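Local coordinates for protein putative SnoaL-like polyketide cyclase (Shewanella putrefaciens, PDB 3GZB) that is probably a polyketide cyclase of the SnoaL-like family, though its substrate is not established, at residues I8-Q13 with F82-M87; A119-T124 with Y144-D149. One frame throughout, in Å; residues are numbered along the deposited sequence. Where two conformers were deposited one is given.

Contact 1 (I8-Q13 with F82-M87); sequences IPVSAQ and FNIEHM
Val10 O accepts the backbone N-H of Gln13 at 2.9 Å. Together with the neighbouring bond from Ala12 N to Pro9 O, also 2.9 Å, it winds residues 9-13 into a short turn, and this turn presents Val10 to the bent strands 81-84 and 86-90 of the NTF2-like sheet. A classic beta bulge, in which Glu85 and His86 share Ile97 of strand 93-103 as their partner, kinks the chain between these two strands. Ile84 before the bulge and Met87 after it both point toward the turn, and Val10 meets both.

The two methyls of Val10 divide the work. CG1, anti to the backbone N (chi1 -176°), reaches Met87 CE at 4.1 Å, while CG2 faces the isoleucine, with Val10 CG2 and Ile84 CD1 also 4.1 Å apart. Val10 and Ile84 stand roughly at right angles, whereas Val10 and the selenomethionine Met87 cross at a slant. Met87 runs out extended and then bends at its last torsion (chi3 57°), which turns CE toward the valine. No hydrogen bond joins the two segments; the contact is purely apolar, at van der Waals range, and buries only 97 Å². Met19 touches both Val10 and Met87, and Val27 of helix 21-34 also packs on Val10, adding to the apolar surroundings.

Past the bulge, His86 turns to the dimer, where its NE2 is hydrogen-bonded to Asp143 OD2 of the second subunit. Ile84 uses its two branches differently: CD1 goes to the N-terminal turn, and CG2 stays over its own strand, where it sits above one face of the Phe82 ring, 3.6 Å from the plane and displaced toward the rim.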
ATOM      1  N   ILE A   8       3.310   5.816 -20.558  1.00 12.86           N
ATOM      2  CA  ILE A   8       4.638   6.445 -20.452  0.50 13.70           C
ATOM      3  C   ILE A   8       5.483   5.570 -19.486  1.00 12.34           C
ATOM      4  O   ILE A   8       5.020   5.316 -18.384  1.00 12.59           O
ATOM      5  CB  ILE A   8       4.422   7.857 -19.789  0.50 13.14           C
ATOM      6  CG1 ILE A   8       3.623   8.777 -20.725  0.50 18.91           C
ATOM      7  CG2 ILE A   8       5.719   8.541 -19.372  0.50 16.89           C
ATOM      8  CD1 ILE A   8       4.205   8.826 -22.051  0.50 15.70           C
ATOM      9  N   PRO A   9       6.708   5.157 -19.849  1.00 11.88           N
ATOM     10  CA  PRO A   9       7.542   4.549 -18.827  1.00 12.74           C
ATOM     11  C   PRO A   9       7.828   5.569 -17.734  1.00 11.00           C
ATOM     12  O   PRO A   9       8.110   6.730 -18.031  1.00 12.12           O
ATOM     13  CB  PRO A   9       8.835   4.188 -19.572  1.00 13.43           C
ATOM     14  CG  PRO A   9       8.845   4.950 -20.782  1.00 16.68           C
ATOM     15  CD  PRO A   9       7.457   5.411 -21.088  1.00 14.88           C
ATOM     16  N   VAL A  10       7.768   5.178 -16.473  1.00 10.23           N
ATOM     17  CA  VAL A  10       8.008   6.099 -15.368  1.00  9.45           C
ATOM     18  C   VAL A  10       9.479   6.633 -15.432  1.00 12.32           C
ATOM     19  O   VAL A  10       9.726   7.766 -15.027  1.00 12.81           O
ATOM     20  CB  VAL A  10       7.646   5.502 -14.023  1.00  9.12           C
ATOM     21  CG1 VAL A  10       7.818   6.506 -12.879  1.00 11.08           C
ATOM     22  CG2 VAL A  10       6.167   5.058 -14.026  1.00 11.79           C
ATOM     23  N   SER A  11      10.394   5.839 -15.952  1.00 11.22           N
ATOM     24  CA  SER A  11      11.755   6.306 -16.168  1.00 10.77           C
ATOM     25  C   SER A  11      11.793   7.574 -17.025  1.00 13.80           C
ATOM     26  O   SER A  11      12.701   8.394 -16.833  1.00 15.11           O
ATOM     27  CB  SER A  11      12.577   5.217 -16.831  1.00 11.69           C
ATOM     28  OG  SER A  11      12.074   4.857 -18.102  1.00 16.08           O
ATOM     29  N   ALA A  12      10.839   7.734 -17.953  1.00 13.20           N
ATOM     30  CA  ALA A  12      10.803   8.967 -18.766  1.00 13.28           C
ATOM     31  C   ALA A  12      10.256  10.179 -18.017  1.00 14.94           C
ATOM     32  O   ALA A  12      10.407  11.277 -18.512  1.00 19.48           O
ATOM     33  CB  ALA A  12       9.973   8.769 -20.090  1.00 13.89           C
ATOM     34  N   GLN A  13       9.579   9.982 -16.890  1.00 13.52           N
ATOM     35  CA  GLN A  13       9.068  11.024 -16.003  1.00 11.87           C
ATOM     36  C   GLN A  13      10.027  11.382 -14.880  1.00 12.49           C
ATOM     37  O   GLN A  13       9.876  12.413 -14.239  1.00 14.39           O
ATOM     38  CB  GLN A  13       7.722  10.598 -15.384  1.00 16.59           C
ATOM     39  CG  GLN A  13       6.688  10.197 -16.398  1.00 17.96           C
ATOM     40  CD  GLN A  13       5.407   9.745 -15.724  1.00 17.61           C
ATOM     41  OE1 GLN A  13       5.409   8.884 -14.837  1.00 19.77           O
ATOM     42  NE2 GLN A  13       4.306  10.390 -16.110  1.00 25.07           N
ATOM     43  N   PHE A  82       4.705  -3.137 -14.116  1.00  9.80           N
ATOM     44  CA  PHE A  82       3.996  -2.587 -12.995  1.00  9.29           C
ATOM     45  C   PHE A  82       3.368  -1.286 -13.493  1.00 11.22           C
ATOM     46  O   PHE A  82       4.098  -0.329 -13.763  1.00 10.58           O
ATOM     47  CB  PHE A  82       4.905  -2.369 -11.798  1.00 10.78           C
ATOM     48  CG  PHE A  82       4.225  -1.959 -10.523  1.00 11.24           C
ATOM     49  CD1 PHE A  82       2.967  -2.387 -10.152  1.00 11.11           C
ATOM     50  CD2 PHE A  82       4.936  -1.245  -9.617  1.00 15.89           C
ATOM     51  CE1 PHE A  82       2.432  -2.067  -8.944  1.00 12.31           C
ATOM     52  CE2 PHE A  82       4.394  -0.928  -8.372  1.00 17.77           C
ATOM     53  CZ  PHE A  82       3.134  -1.329  -8.059  1.00 13.61           C
ATOM     54  N   ASN A  83       2.061  -1.309 -13.685  1.00 10.10           N
ATOM     55  CA  ASN A  83       1.322  -0.175 -14.227  1.00 11.65           C
ATOM     56  C   ASN A  83       0.775   0.562 -13.041  1.00 10.90           C
ATOM     57  O   ASN A  83      -0.200   0.138 -12.394  1.00 12.24           O
ATOM     58  CB  ASN A  83       0.252  -0.670 -15.174  1.00 10.19           C
ATOM     59  CG  ASN A  83       0.825  -1.311 -16.406  1.00 13.34           C
ATOM     60  OD1 ASN A  83       1.777  -0.798 -16.980  1.00 17.36           O
ATOM     61  ND2 ASN A  83       0.275  -2.445 -16.822  1.00 14.75           N
ATOM     62  N   ILE A  84       1.406   1.682 -12.737  1.00 10.80           N
ATOM     63  CA  ILE A  84       1.030   2.388 -11.517  1.00 10.25           C
ATOM     64  C   ILE A  84      -0.077   3.399 -11.691  1.00 11.81           C
ATOM     65  O   ILE A  84      -0.200   4.077 -12.750  1.00 12.74           O
ATOM     66  CB  ILE A  84       2.168   3.033 -10.823  1.00 16.25           C
ATOM     67  CG1 ILE A  84       2.843   4.056 -11.664  1.00 16.45           C
ATOM     68  CG2 ILE A  84       3.170   1.917 -10.273  1.00 20.17           C
ATOM     69  CD1 ILE A  84       3.762   5.029 -10.763  1.00 21.99           C
ATOM     70  N   GLU A  85      -0.964   3.409 -10.720  1.00 11.12           N
ATOM     71  CA  GLU A  85      -2.002   4.421 -10.611  1.00 12.47           C
ATOM     72  C   GLU A  85      -1.572   5.618  -9.778  1.00 13.18           C
ATOM     73  O   GLU A  85      -1.984   6.778 -10.048  1.00 12.95           O
ATOM     74  CB  GLU A  85      -3.263   3.801 -10.015  1.00 15.17           C
ATOM     75  CG  GLU A  85      -3.852   2.726 -10.923  1.00 21.91           C
ATOM     76  CD  GLU A  85      -4.312   3.236 -12.285  1.00 36.25           C
ATOM     77  OE1 GLU A  85      -4.747   4.415 -12.377  1.00 36.41           O
ATOM     78  OE2 GLU A  85      -4.249   2.438 -13.258  1.00 32.24           O
ATOM     79  N   HIS A  86      -0.765   5.383  -8.752  1.00 11.72           N
ATOM     80  CA  HIS A  86      -0.285   6.435  -7.894  1.00 11.57           C
ATOM     81  C   HIS A  86       0.983   6.019  -7.172  1.00 11.61           C
ATOM     82  O   HIS A  86       1.150   4.862  -6.800  1.00 13.99           O
ATOM     83  CB  HIS A  86      -1.425   6.828  -6.942  1.00 17.22           C
ATOM     84  CG  HIS A  86      -1.182   8.095  -6.219  1.00 19.63           C
ATOM     85  ND1 HIS A  86      -0.763   9.252  -6.853  1.00 22.38           N
ATOM     86  CD2 HIS A  86      -1.326   8.410  -4.913  1.00 20.96           C
ATOM     87  CE1 HIS A  86      -0.638  10.215  -5.953  1.00 25.84           C
ATOM     88  NE2 HIS A  86      -0.962   9.724  -4.776  1.00 17.25           N
HETATM   89  N   MSE A  87       1.930   6.934  -7.053  1.00  9.15           N
HETATM   90  CA  MSE A  87       3.154   6.748  -6.264  1.00  9.73           C
HETATM   91  C   MSE A  87       3.342   7.992  -5.398  1.00  9.05           C
HETATM   92  O   MSE A  87       3.139   9.149  -5.854  1.00 10.41           O
HETATM   93  CB  MSE A  87       4.381   6.539  -7.177  1.00  9.41           C
HETATM   94  CG  MSE A  87       5.730   6.488  -6.420  1.00 10.36           C
HETATM   95 SE   MSE A  87       7.230   5.893  -7.479  0.75  9.29          SE
HETATM   96  CE  MSE A  87       7.152   7.192  -8.909  1.00 10.21           C
TER

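Contact 2 (A119-T124 with Y144-D149)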
ATOM      1  N   ALA A 119      -3.766  -9.216 -14.934  1.00 10.28           N
ATOM      2  CA  ALA A 119      -3.467  -7.889 -14.395  1.00 10.37           C
ATOM      3  C   ALA A 119      -3.862  -7.904 -12.930  1.00 13.54           C
ATOM      4  O   ALA A 119      -5.057  -8.034 -12.597  1.00 13.22           O
ATOM      5  CB  ALA A 119      -4.272  -6.803 -15.192  1.00 12.54           C
ATOM      6  N   ILE A 120      -2.869  -7.846 -12.055  1.00 10.70           N
ATOM      7  CA  ILE A 120      -3.069  -8.160 -10.643  1.00 10.69           C
ATOM      8  C   ILE A 120      -2.953  -6.888  -9.787  1.00 10.12           C
ATOM      9  O   ILE A 120      -1.906  -6.275  -9.721  1.00  9.13           O
ATOM     10  CB  ILE A 120      -2.015  -9.167 -10.153  1.00  9.24           C
ATOM     11  CG1 ILE A 120      -1.902 -10.380 -11.078  1.00 11.43           C
ATOM     12  CG2 ILE A 120      -2.322  -9.566  -8.689  1.00 11.54           C
ATOM     13  CD1 ILE A 120      -0.758 -11.396 -10.757  1.00 11.90           C
ATOM     14  N   PRO A 121      -4.055  -6.462  -9.152  1.00  9.71           N
ATOM     15  CA  PRO A 121      -3.938  -5.269  -8.259  1.00  9.13           C
ATOM     16  C   PRO A 121      -2.925  -5.507  -7.139  1.00  9.48           C
ATOM     17  O   PRO A 121      -2.819  -6.630  -6.630  1.00  9.57           O
ATOM     18  CB  PRO A 121      -5.370  -5.085  -7.725  1.00  9.96           C
ATOM     19  CG  PRO A 121      -6.241  -5.811  -8.736  1.00 10.81           C
ATOM     20  CD  PRO A 121      -5.421  -6.980  -9.223  1.00 11.70           C
ATOM     21  N   ALA A 122      -2.227  -4.427  -6.735  1.00  9.13           N
ATOM     22  CA  ALA A 122      -1.186  -4.495  -5.711  1.00  8.71           C
ATOM     23  C   ALA A 122      -0.814  -3.166  -5.154  1.00  9.03           C
ATOM     24  O   ALA A 122      -0.985  -2.136  -5.787  1.00  9.80           O
ATOM     25  CB  ALA A 122       0.068  -5.144  -6.310  1.00  9.74           C
ATOM     26  N   VAL A 123      -0.295  -3.214  -3.929  1.00  8.38           N
ATOM     27  CA  VAL A 123       0.430  -2.143  -3.296  1.00  9.36           C
ATOM     28  C   VAL A 123       1.794  -2.691  -2.986  1.00  9.47           C
ATOM     29  O   VAL A 123       1.940  -3.760  -2.366  1.00 10.52           O
ATOM     30  CB  VAL A 123      -0.269  -1.692  -2.026  1.00 10.04           C
ATOM     31  CG1 VAL A 123       0.496  -0.560  -1.312  1.00 12.31           C
ATOM     32  CG2 VAL A 123      -1.726  -1.263  -2.358  1.00 10.19           C
ATOM     33  N   THR A 124       2.813  -1.959  -3.385  1.00  8.09           N
ATOM     34  CA  THR A 124       4.231  -2.284  -3.089  1.00  8.70           C
ATOM     35  C   THR A 124       4.852  -1.071  -2.389  1.00  9.27           C
ATOM     36  O   THR A 124       4.703   0.065  -2.883  1.00 10.06           O
ATOM     37  CB  THR A 124       4.998  -2.585  -4.382  1.00 10.60           C
ATOM     38  OG1 THR A 124       4.445  -3.793  -4.919  1.00  9.53           O
ATOM     39  CG2 THR A 124       6.515  -2.739  -4.147  1.00 11.82           C
ATOM     40  N   TYR A 144      -4.227 -11.682  -4.807  1.00  9.36           N
ATOM     41  CA  TYR A 144      -4.169 -13.012  -5.427  1.00  9.16           C
ATOM     42  C   TYR A 144      -5.540 -13.528  -5.839  1.00 10.43           C
ATOM     43  O   TYR A 144      -5.641 -14.242  -6.820  1.00 10.14           O
ATOM     44  CB  TYR A 144      -3.533 -14.022  -4.467  1.00 10.77           C
ATOM     45  CG  TYR A 144      -2.057 -13.837  -4.304  1.00 10.50           C
ATOM     46  CD1 TYR A 144      -1.211 -14.064  -5.346  1.00 12.53           C
ATOM     47  CD2 TYR A 144      -1.495 -13.397  -3.098  1.00 11.77           C
ATOM     48  CE1 TYR A 144       0.144 -13.888  -5.229  1.00 14.60           C
ATOM     49  CE2 TYR A 144      -0.126 -13.196  -2.985  1.00 14.01           C
ATOM     50  CZ  TYR A 144       0.664 -13.464  -4.015  1.00 13.82           C
ATOM     51  OH  TYR A 144       2.042 -13.303  -3.918  1.00 16.17           O
ATOM     52  N   GLN A 145      -6.609 -13.183  -5.120  1.00  9.78           N
ATOM     53  CA  GLN A 145      -7.920 -13.653  -5.527  1.00 10.45           C
ATOM     54  C   GLN A 145      -8.313 -13.101  -6.888  1.00 10.09           C
ATOM     55  O   GLN A 145      -8.882 -13.855  -7.706  1.00 11.27           O
ATOM     56  CB  GLN A 145      -8.997 -13.323  -4.500  1.00 11.71           C
ATOM     57  CG  GLN A 145     -10.367 -13.965  -4.839  1.00 14.79           C
ATOM     58  CD  GLN A 145     -10.302 -15.495  -4.866  1.00 16.91           C
ATOM     59  OE1 GLN A 145      -9.959 -16.118  -3.862  1.00 22.01           O
ATOM     60  NE2 GLN A 145     -10.575 -16.108  -6.044  1.00 18.27           N
ATOM     61  N   THR A 146      -7.993 -11.846  -7.162  1.00  8.51           N
ATOM     62  CA  THR A 146      -8.279 -11.283  -8.475  1.00 10.89           C
ATOM     63  C   THR A 146      -7.482 -12.019  -9.545  1.00  9.80           C
ATOM     64  O   THR A 146      -7.994 -12.309 -10.650  1.00 11.27           O
ATOM     65  CB  THR A 146      -8.073  -9.775  -8.509  1.00 11.18           C
ATOM     66  OG1 THR A 146      -9.103  -9.161  -7.701  1.00 11.50           O
ATOM     67  CG2 THR A 146      -8.139  -9.206  -9.934  1.00 11.51           C
HETATM   68  N   MSE A 147      -6.225 -12.295  -9.275  1.00  9.04           N
HETATM   69  CA  MSE A 147      -5.405 -13.086 -10.180  1.00 11.48           C
HETATM   70  C   MSE A 147      -6.072 -14.445 -10.421  1.00  9.38           C
HETATM   71  O   MSE A 147      -6.210 -14.906 -11.585  1.00 11.09           O
HETATM   72  CB  MSE A 147      -3.996 -13.262  -9.585  1.00 11.66           C
HETATM   73  CG  MSE A 147      -3.134 -14.118 -10.452  1.00 12.99           C
HETATM   74 SE   MSE A 147      -1.553 -14.831  -9.522  0.75 12.26          SE
HETATM   75  CE  MSE A 147      -2.420 -16.180  -8.500  1.00 18.20           C
ATOM     76  N   SER A 148      -6.467 -15.145  -9.370  1.00 10.06           N
ATOM     77  CA  SER A 148      -7.114 -16.449  -9.501  0.50 11.74           C
ATOM     78  C   SER A 148      -8.411 -16.382 -10.335  1.00 12.43           C
ATOM     79  O   SER A 148      -8.689 -17.279 -11.169  1.00 12.54           O
ATOM     80  CB  SER A 148      -7.425 -16.988  -8.110  0.50 13.16           C
ATOM     81  OG  SER A 148      -6.241 -17.339  -7.436  0.50 13.03           O
ATOM     82  N   ASP A 149      -9.210 -15.346 -10.135  1.00 11.41           N
ATOM     83  CA  ASP A 149     -10.432 -15.145 -10.923  1.00 14.72           C
ATOM     84  C   ASP A 149     -10.142 -15.054 -12.431  1.00 14.58           C
ATOM     85  O   ASP A 149     -10.830 -15.634 -13.275  1.00 14.29           O
ATOM     86  CB  ASP A 149     -11.156 -13.867 -10.489  1.00 14.60           C
ATOM     87  CG  ASP A 149     -11.683 -13.917  -9.043  1.00 17.39           C
ATOM     88  OD1 ASP A 149     -11.832 -15.023  -8.501  1.00 17.66           O
ATOM     89  OD2 ASP A 149     -11.947 -12.821  -8.495  1.00 25.13           O
TER
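Ile120 and Met147 run alongside each other in the same direction, where the C-terminal helix 144-151 packs along strand 115-129 of the curved NTF2-like sheet. Strand and helix segments are antiparallel, at 178°, with axes 7.1 Å apart at their closest. Strand 134-142, hydrogen-bonded to strand 115-129, leads into the helix, so the chain folds back as strand, strand, helix.

Apolar contacts carry the joint in two places. At the first, Ile120 CD1 lies 3.6 Å from Met147 CG and 3.7 Å from the selenium of the same selenomethionine, while Ile120 CG1 runs beside Met147 CB at 3.9 Å. The extended first two torsions of Met147 (chi1 178°) carry CG and SE alongside Ile120, and the bend at chi3 then turns the terminal CE away. With Ile120 cut back to alanine, CG and SE of Met147 are likely to lose their apolar neighbour, leaving a gap between strand and helix. At the second, Thr146 stands across the ring of Pro121, nearly perpendicular to it: the threonine methyl CG2 is 3.6 Å from Pro121 CD, with Thr146 CB behind it at 3.9 Å from the same carbon.

Polar bonds do not cross between residues 119-124 and 144-149. Thr146 keeps OG1 off the proline and hydrogen-bonds it to Asp143 OD2, just ahead of the helix, and Ala119 N donates to Gln150 OE1, tying the strand to a later turn of the same helix. The outer helix face has its own link: Gln145 NE2 reaches Asp149 OD1 at 3.0 Å, with an N-H...O angle of 160°; Asp149 OD1 lies close to the amide plane of Gln145, whereas NE2 meets that oxygen from above the carboxylate plane.

Both contacts lie near the surface, their centres about 18 Å apart, and both lay a terminal part of the chain on the same curved sheet: contact 1 the N-terminal turn, contact 2 the C-terminal helix. Strand 93-103 connects them, pairing with the bulged strands of contact 1 and with strand 115-129 of contact 2. None of the touching residues of contact 1 is buried, and its few methyl contacts are slight; contact 2 covers about twice the area, includes buried Ile120, and gains polar ties beside its apolar core. Segments 82-87 and 119-124 also pack on each other, with Phe82 CZ 4.2 Å from Thr124 OG1.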